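PDB 4LHE: thermostable monoacylglycerol lipase from Bacillus, which probably hydrolyses monoacylglycerols to glycerol and free fatty acids, as an esterase of the alpha/beta hydrolase fold. Local coordinates for residues L25-T30 / K56-H61; N223-H226 / L230-D233. All blocks are in the same frame, centred on the assembly; numbering follows the deposited sequence.

Interaction 1. Residues L25-T30 / K56-H61; sequences LVHGFT and KGHGTH. With SO4 (sulfate ion), chain D.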
ATOM      1  N   LEU A  25       1.271   7.679   2.894  1.00 23.10           N
ATOM      2  CA  LEU A  25       1.608   6.691   1.855  1.00 23.39           C
ATOM      3  C   LEU A  25       1.980   5.326   2.444  1.00 23.64           C
ATOM      4  O   LEU A  25       2.853   5.235   3.312  1.00 25.17           O
ATOM      5  CB  LEU A  25       2.754   7.194   0.980  1.00 22.88           C
ATOM      6  CG  LEU A  25       2.522   8.498   0.211  1.00 22.65           C
ATOM      7  CD1 LEU A  25       2.952   9.691   1.046  1.00 23.06           C
ATOM      8  CD2 LEU A  25       3.292   8.482  -1.105  1.00 22.03           C
ATOM      9  N   VAL A  26       1.326   4.270   1.976  1.00 24.23           N
ATOM     10  CA  VAL A  26       1.495   2.966   2.599  1.00 24.56           C
ATOM     11  C   VAL A  26       2.134   1.969   1.642  1.00 24.11           C
ATOM     12  O   VAL A  26       1.527   1.604   0.627  1.00 23.36           O
ATOM     13  CB  VAL A  26       0.162   2.415   3.128  1.00 24.34           C
ATOM     14  CG1 VAL A  26       0.423   1.261   4.101  1.00 24.65           C
ATOM     15  CG2 VAL A  26      -0.638   3.526   3.844  1.00 23.50           C
ATOM     16  N   HIS A  27       3.349   1.522   1.974  1.00 25.06           N
ATOM     17  CA  HIS A  27       4.061   0.549   1.135  1.00 26.01           C
ATOM     18  C   HIS A  27       3.450  -0.840   1.286  1.00 26.60           C
ATOM     19  O   HIS A  27       2.542  -1.028   2.105  1.00 26.56           O
ATOM     20  CB  HIS A  27       5.580   0.547   1.394  1.00 26.52           C
ATOM     21  CG  HIS A  27       5.996   0.031   2.749  1.00 28.28           C
ATOM     22  ND1 HIS A  27       6.143  -1.315   3.020  1.00 29.55           N
ATOM     23  CD2 HIS A  27       6.355   0.681   3.879  1.00 28.27           C
ATOM     24  CE1 HIS A  27       6.557  -1.466   4.268  1.00 30.12           C
ATOM     25  NE2 HIS A  27       6.697  -0.274   4.813  1.00 29.16           N
ATOM     26  N   GLY A  28       3.927  -1.802   0.491  1.00 27.45           N
ATOM     27  CA  GLY A  28       3.300  -3.113   0.432  1.00 28.63           C
ATOM     28  C   GLY A  28       3.886  -4.207   1.321  1.00 29.79           C
ATOM     29  O   GLY A  28       4.775  -3.958   2.127  1.00 30.60           O
ATOM     30  N   PHE A  29       3.384  -5.427   1.132  1.00 30.53           N
ATOM     31  CA  PHE A  29       3.682  -6.604   1.968  1.00 31.42           C
ATOM     32  C   PHE A  29       5.137  -7.058   1.923  1.00 32.79           C
ATOM     33  O   PHE A  29       5.757  -7.267   2.955  1.00 33.23           O
ATOM     34  CB  PHE A  29       2.753  -7.745   1.545  1.00 31.32           C
ATOM     35  CG  PHE A  29       3.020  -9.073   2.220  1.00 33.09           C
ATOM     36  CD1 PHE A  29       2.562  -9.323   3.513  1.00 33.49           C
ATOM     37  CD2 PHE A  29       3.670 -10.095   1.531  1.00 34.48           C
ATOM     38  CE1 PHE A  29       2.767 -10.559   4.116  1.00 34.67           C
ATOM     39  CE2 PHE A  29       3.884 -11.335   2.130  1.00 35.51           C
ATOM     40  CZ  PHE A  29       3.433 -11.567   3.423  1.00 35.81           C
ATOM     41  N   THR A  30       5.696  -7.214   0.732  1.00 32.34           N
ATOM     42  CA  THR A  30       7.108  -7.576   0.667  1.00 35.04           C
ATOM     43  C   THR A  30       8.062  -6.383   0.937  1.00 34.54           C
ATOM     44  O   THR A  30       9.185  -6.562   1.439  1.00 34.91           O
ATOM     45  CB  THR A  30       7.431  -8.276  -0.668  1.00 35.33           C
ATOM     46  OG1 THR A  30       7.189  -7.375  -1.756  1.00 35.91           O
ATOM     47  CG2 THR A  30       6.538  -9.501  -0.844  1.00 35.61           C
ATOM     48  N   LYS A  56       5.921  -2.111  10.577  1.00 33.33           N
ATOM     49  CA  LYS A  56       6.629  -3.026  11.481  1.00 34.32           C
ATOM     50  C   LYS A  56       7.009  -4.339  10.788  1.00 34.37           C
ATOM     51  O   LYS A  56       6.189  -4.954  10.097  1.00 34.10           O
ATOM     52  CB  LYS A  56       5.824  -3.320  12.748  1.00 35.84           C
ATOM     53  CG  LYS A  56       6.683  -3.982  13.828  1.00 36.77           C
ATOM     54  CD  LYS A  56       5.937  -4.177  15.134  1.00 38.99           C
ATOM     55  CE  LYS A  56       6.928  -4.449  16.261  1.00 41.97           C
ATOM     56  NZ  LYS A  56       6.265  -4.853  17.537  1.00 44.17           N
ATOM     57  N   GLY A  57       8.266  -4.746  10.951  1.00 35.64           N
ATOM     58  CA  GLY A  57       8.717  -6.017  10.417  1.00 36.23           C
ATOM     59  C   GLY A  57       9.231  -5.910   8.989  1.00 35.72           C
ATOM     60  O   GLY A  57       9.757  -6.885   8.440  1.00 36.21           O
ATOM     61  N   HIS A  58       9.073  -4.727   8.397  1.00 33.80           N
ATOM     62  CA  HIS A  58       9.482  -4.477   7.022  1.00 34.05           C
ATOM     63  C   HIS A  58      10.764  -3.648   6.966  1.00 34.09           C
ATOM     64  O   HIS A  58      11.036  -2.827   7.860  1.00 33.78           O
ATOM     65  CB  HIS A  58       8.353  -3.781   6.255  1.00 32.12           C
ATOM     66  CG  HIS A  58       7.142  -4.636   6.083  1.00 32.71           C
ATOM     67  ND1 HIS A  58       6.327  -4.986   7.134  1.00 32.33           N
ATOM     68  CD2 HIS A  58       6.619  -5.245   4.986  1.00 32.40           C
ATOM     69  CE1 HIS A  58       5.344  -5.754   6.698  1.00 32.70           C
ATOM     70  NE2 HIS A  58       5.500  -5.922   5.394  1.00 33.16           N
ATOM     71  N   GLY A  59      11.562  -3.867   5.925  1.00 34.20           N
ATOM     72  CA  GLY A  59      12.779  -3.083   5.764  1.00 34.53           C
ATOM     73  C   GLY A  59      13.871  -3.421   6.761  1.00 36.17           C
ATOM     74  O   GLY A  59      14.787  -2.634   6.966  1.00 36.52           O
ATOM     75  N   THR A  60      13.768  -4.588   7.391  1.00 37.02           N
ATOM     76  CA  THR A  60      14.827  -5.071   8.278  1.00 38.73           C
ATOM     77  C   THR A  60      15.312  -6.456   7.825  1.00 39.90           C
ATOM     78  O   THR A  60      16.309  -6.569   7.106  1.00 40.48           O
ATOM     79  CB  THR A  60      14.378  -5.101   9.757  1.00 38.69           C
ATOM     80  OG1 THR A  60      13.197  -5.904   9.895  1.00 38.87           O
ATOM     81  CG2 THR A  60      14.071  -3.691  10.237  1.00 38.20           C
ATOM     82  N   HIS A  61      14.577  -7.492   8.217  1.00 40.13           N
ATOM     83  CA  HIS A  61      14.954  -8.886   7.952  1.00 41.95           C
ATOM     84  C   HIS A  61      13.662  -9.713   7.962  1.00 41.92           C
ATOM     85  O   HIS A  61      12.690  -9.314   8.602  1.00 40.66           O
ATOM     86  CB  HIS A  61      15.935  -9.347   9.040  1.00 44.64           C
ATOM     87  CG  HIS A  61      16.529 -10.701   8.807  1.00 47.71           C
ATOM     88  ND1 HIS A  61      15.797 -11.865   8.917  1.00 48.94           N
ATOM     89  CD2 HIS A  61      17.795 -11.081   8.502  1.00 49.59           C
ATOM     90  CE1 HIS A  61      16.581 -12.902   8.671  1.00 51.89           C
ATOM     91  NE2 HIS A  61      17.798 -12.452   8.419  1.00 52.30           N
TER
HETATM   92  S   SO4 D 302       3.299  -6.188  -2.382  1.00 44.98           S
HETATM   93  O1  SO4 D 302       4.377  -6.837  -1.639  1.00 45.35           O
HETATM   94  O2  SO4 D 302       3.784  -4.909  -2.942  1.00 38.45           O
HETATM   95  O3  SO4 D 302       2.889  -7.056  -3.486  1.00 47.54           O
HETATM   96  O4  SO4 D 302       2.173  -6.009  -1.463  1.00 36.16           O

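Interaction 2. Residues N223-H226 / L230-D233; sequences NSYH and LDYD. With SO4 (sulfate ion), chain D.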
ATOM      1  N   ASN A 223       1.592   0.708 -19.048  1.00 41.66           N
ATOM      2  CA  ASN A 223       3.012   0.398 -19.235  1.00 42.16           C
ATOM      3  C   ASN A 223       3.705  -0.040 -17.936  1.00 40.90           C
ATOM      4  O   ASN A 223       4.896   0.197 -17.757  1.00 40.82           O
ATOM      5  CB  ASN A 223       3.741   1.608 -19.836  1.00 42.28           C
ATOM      6  CG  ASN A 223       5.027   1.225 -20.575  1.00 44.55           C
ATOM      7  OD1 ASN A 223       5.263   0.050 -20.889  1.00 44.51           O
ATOM      8  ND2 ASN A 223       5.864   2.225 -20.851  1.00 43.43           N
ATOM      9  N   SER A 224       2.965  -0.676 -17.036  1.00 40.07           N
ATOM     10  CA  SER A 224       3.524  -1.042 -15.739  1.00 38.27           C
ATOM     11  C   SER A 224       3.090  -2.415 -15.307  1.00 37.48           C
ATOM     12  O   SER A 224       1.970  -2.833 -15.582  1.00 38.64           O
ATOM     13  CB  SER A 224       3.076  -0.050 -14.661  1.00 36.95           C
ATOM     14  OG  SER A 224       3.605   1.231 -14.897  1.00 37.34           O
ATOM     15  N   TYR A 225       3.962  -3.104 -14.587  1.00 37.01           N
ATOM     16  CA  TYR A 225       3.549  -4.323 -13.915  1.00 37.11           C
ATOM     17  C   TYR A 225       3.239  -3.971 -12.459  1.00 34.85           C
ATOM     18  O   TYR A 225       3.154  -2.791 -12.096  1.00 33.78           O
ATOM     19  CB  TYR A 225       4.677  -5.350 -13.869  1.00 37.84           C
ATOM     20  CG  TYR A 225       5.152  -5.843 -15.217  1.00 39.73           C
ATOM     21  CD1 TYR A 225       4.371  -5.693 -16.359  1.00 40.66           C
ATOM     22  CD2 TYR A 225       6.394  -6.463 -15.342  1.00 40.73           C
ATOM     23  CE1 TYR A 225       4.826  -6.147 -17.594  1.00 43.15           C
ATOM     24  CE2 TYR A 225       6.854  -6.917 -16.562  1.00 42.04           C
ATOM     25  CZ  TYR A 225       6.066  -6.761 -17.682  1.00 43.57           C
ATOM     26  OH  TYR A 225       6.536  -7.219 -18.893  1.00 45.94           O
ATOM     27  N   HIS A 226       3.082  -4.996 -11.633  1.00 34.24           N
ATOM     28  CA  HIS A 226       2.620  -4.812 -10.256  1.00 32.91           C
ATOM     29  C   HIS A 226       3.157  -3.621  -9.470  1.00 31.18           C
ATOM     30  O   HIS A 226       2.380  -2.867  -8.873  1.00 30.54           O
ATOM     31  CB  HIS A 226       2.883  -6.067  -9.441  1.00 32.18           C
ATOM     32  CG  HIS A 226       2.314  -6.012  -8.059  1.00 30.68           C
ATOM     33  ND1 HIS A 226       0.989  -5.718  -7.818  1.00 30.34           N
ATOM     34  CD2 HIS A 226       2.879  -6.227  -6.846  1.00 29.96           C
ATOM     35  CE1 HIS A 226       0.759  -5.759  -6.516  1.00 28.75           C
ATOM     36  NE2 HIS A 226       1.890  -6.065  -5.903  1.00 29.07           N
ATOM     37  N   LEU A 230       7.050   2.406  -8.940  1.00 32.44           N
ATOM     38  CA  LEU A 230       8.440   2.506  -9.353  1.00 32.67           C
ATOM     39  C   LEU A 230       8.580   2.277 -10.860  1.00 34.07           C
ATOM     40  O   LEU A 230       9.683   2.404 -11.411  1.00 34.69           O
ATOM     41  CB  LEU A 230       9.278   1.457  -8.632  1.00 33.08           C
ATOM     42  CG  LEU A 230       9.452   1.522  -7.118  1.00 32.07           C
ATOM     43  CD1 LEU A 230      10.305   0.345  -6.661  1.00 32.78           C
ATOM     44  CD2 LEU A 230      10.099   2.802  -6.728  1.00 30.69           C
ATOM     45  N   ASP A 231       7.476   1.927 -11.518  1.00 34.12           N
ATOM     46  CA  ASP A 231       7.515   1.502 -12.925  1.00 35.83           C
ATOM     47  C   ASP A 231       7.345   2.680 -13.891  1.00 35.60           C
ATOM     48  O   ASP A 231       7.337   3.847 -13.472  1.00 34.66           O
ATOM     49  CB  ASP A 231       6.438   0.439 -13.181  1.00 35.97           C
ATOM     50  CG  ASP A 231       6.922  -0.694 -14.067  1.00 37.00           C
ATOM     51  OD1 ASP A 231       7.919  -0.508 -14.810  1.00 37.46           O
ATOM     52  OD2 ASP A 231       6.322  -1.792 -13.998  1.00 37.73           O
ATOM     53  N   TYR A 232       7.192   2.381 -15.178  1.00 36.28           N
ATOM     54  CA  TYR A 232       7.107   3.438 -16.196  1.00 37.56           C
ATOM     55  C   TYR A 232       5.914   4.391 -16.025  1.00 36.65           C
ATOM     56  O   TYR A 232       5.976   5.549 -16.435  1.00 36.34           O
ATOM     57  CB  TYR A 232       7.102   2.834 -17.610  1.00 38.94           C
ATOM     58  CG  TYR A 232       8.416   2.220 -18.042  1.00 39.82           C
ATOM     59  CD1 TYR A 232       9.572   2.994 -18.153  1.00 39.88           C
ATOM     60  CD2 TYR A 232       8.497   0.870 -18.367  1.00 41.25           C
ATOM     61  CE1 TYR A 232      10.772   2.429 -18.559  1.00 41.07           C
ATOM     62  CE2 TYR A 232       9.686   0.301 -18.760  1.00 41.65           C
ATOM     63  CZ  TYR A 232      10.817   1.084 -18.861  1.00 42.16           C
ATOM     64  OH  TYR A 232      11.999   0.502 -19.271  1.00 43.68           O
ATOM     65  N   ASP A 233       4.835   3.919 -15.415  1.00 36.04           N
ATOM     66  CA  ASP A 233       3.683   4.785 -15.214  1.00 35.52           C
ATOM     67  C   ASP A 233       3.787   5.652 -13.951  1.00 34.81           C
ATOM     68  O   ASP A 233       2.818   6.309 -13.590  1.00 34.32           O
ATOM     69  CB  ASP A 233       2.373   3.989 -15.223  1.00 36.39           C
ATOM     70  CG  ASP A 233       2.032   3.436 -16.608  1.00 38.36           C
ATOM     71  OD1 ASP A 233       1.996   4.230 -17.570  1.00 39.36           O
ATOM     72  OD2 ASP A 233       1.808   2.210 -16.731  1.00 38.56           O
TER
HETATM   73  S   SO4 D 302       3.299  -6.188  -2.382  1.00 44.98           S
HETATM   74  O1  SO4 D 302       4.377  -6.837  -1.639  1.00 45.35           O
HETATM   75  O2  SO4 D 302       3.784  -4.909  -2.942  1.00 38.45           O
HETATM   76  O3  SO4 D 302       2.889  -7.056  -3.486  1.00 47.54           O
HETATM   77  O4  SO4 D 302       2.173  -6.009  -1.463  1.00 36.16           O

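Interaction 1. Residues L25-T30 / K56-H61
His58 swings its ring across to the turn that follows strand 21-26, bringing NE2 to 2.8 Å from Phe29 O. This carbonyl oxygen lies at the ring edge, but the N-H is poorly aimed (117°), and the hydrogen bond is weak. His27 comes in obliquely beside it: its CE1 lies 3.5 Å from His58 CB, and its edge is directed at the His58 face in an offset edge-to-face pair with planes at 63°.

Both imidazoles have polar partners at each ring nitrogen, although the one at His58 NE2 is weakly bonded. With CG of His27 lodged between its own backbone N and carbonyl carbon (chi1 68°), ND1 curls back to Gly28 O at 3.1 Å, on an in-plane lone pair, while NE2 accepts from Leu55 N. ND1 of His58 donates to Lys56 O at 3.0 Å, from well above that carbonyl plane, and Trp73 adds an edge-to-face contact to the ring.

The clamped turn presents its amides on another side. Phe29 N reaches sulfate O4 at 2.9 Å; Thr30 N meets sulfate O1 almost head-on at 2.7 Å, joined there by Thr30 OG1. A side chain at Gly28 would collide with the anion. The arrangement is that of the His-Gly turn after a central strand of alpha/beta hydrolases, where Phe29 N is placed as a probable oxyanion-hole donor.

Interaction 2. Residues N223-H226 / L230-D233
Ser224 and Asp233 exchange hydrogen bonds in both directions: Ser224 OG donates to Asp233 OD2 at 2.7 Å and accepts from Asp233 N at 3.0 Å. The carboxylate oxygen is shared, since Asn223 N also donates to Asp233 OD2, at 2.8 Å. That amide uses the syn lone pair, whereas the hydroxyl arrives from above the carboxylate plane. Although Asp233 immediately precedes helix 234-247, its side chain caps none of the helix amides; with CG anti to its carbonyl carbon (chi1 -69°) it turns back to the 223-226 segment. An alanine at Asp233 is likely to leave Asn223 N without its acceptor and the Ser224 hydroxyl freer to rotate.

A second carboxylate grips the amide two residues further on. Tyr225 N points at Asp231 OD2, 2.8 Å away, in a fairly straight bond (160°) that meets the anti side somewhat out of plane. Asp231 also accepts from the backbone of Lys150 and Asn151, tying in a neighbouring loop.

Van der Waals contact closes the outer end. The Asn223 amide and the Tyr232 ring have nearly parallel planes, 15° apart, though the side chains cross at a slant, Asn223 ND2 resting 3.5 Å from Tyr232 CB while OD1 turns to Lys150 NZ. Asn223 O, buried against the Tyr232 edge, has no polar partner.

Beyond the clamp, His226 NE2 donates to sulfate O3 at 2.8 Å and ND1 bonds Asp196. Two carboxylates that hold the amides of Asn223 and Tyr225, on either side of Ser224, probably fix the course of the chain leading to the likely catalytic histidine.

How the interactions relate
The sulfate is where the two contacts converge: although their centres are 20 Å apart and their nearest atoms about 7 Å, both donate hydrogen bonds to it. Interaction 1 supplies amides from the turn after strand 21-26, interaction 2 an imidazole from the loop after strand 216-221, an edge strand of the main sheet, and Ser97 OG is hydrogen-bonded to the same anion. Ser97 sits in a GxSxG pattern and, with His226 and Asp196, probably forms the catalytic triad. The ion, probably from the crystallisation liquor, is consistent with a mimic of the anionic intermediate in ester hydrolysis, so the pair illustrates how distant loops assemble one site.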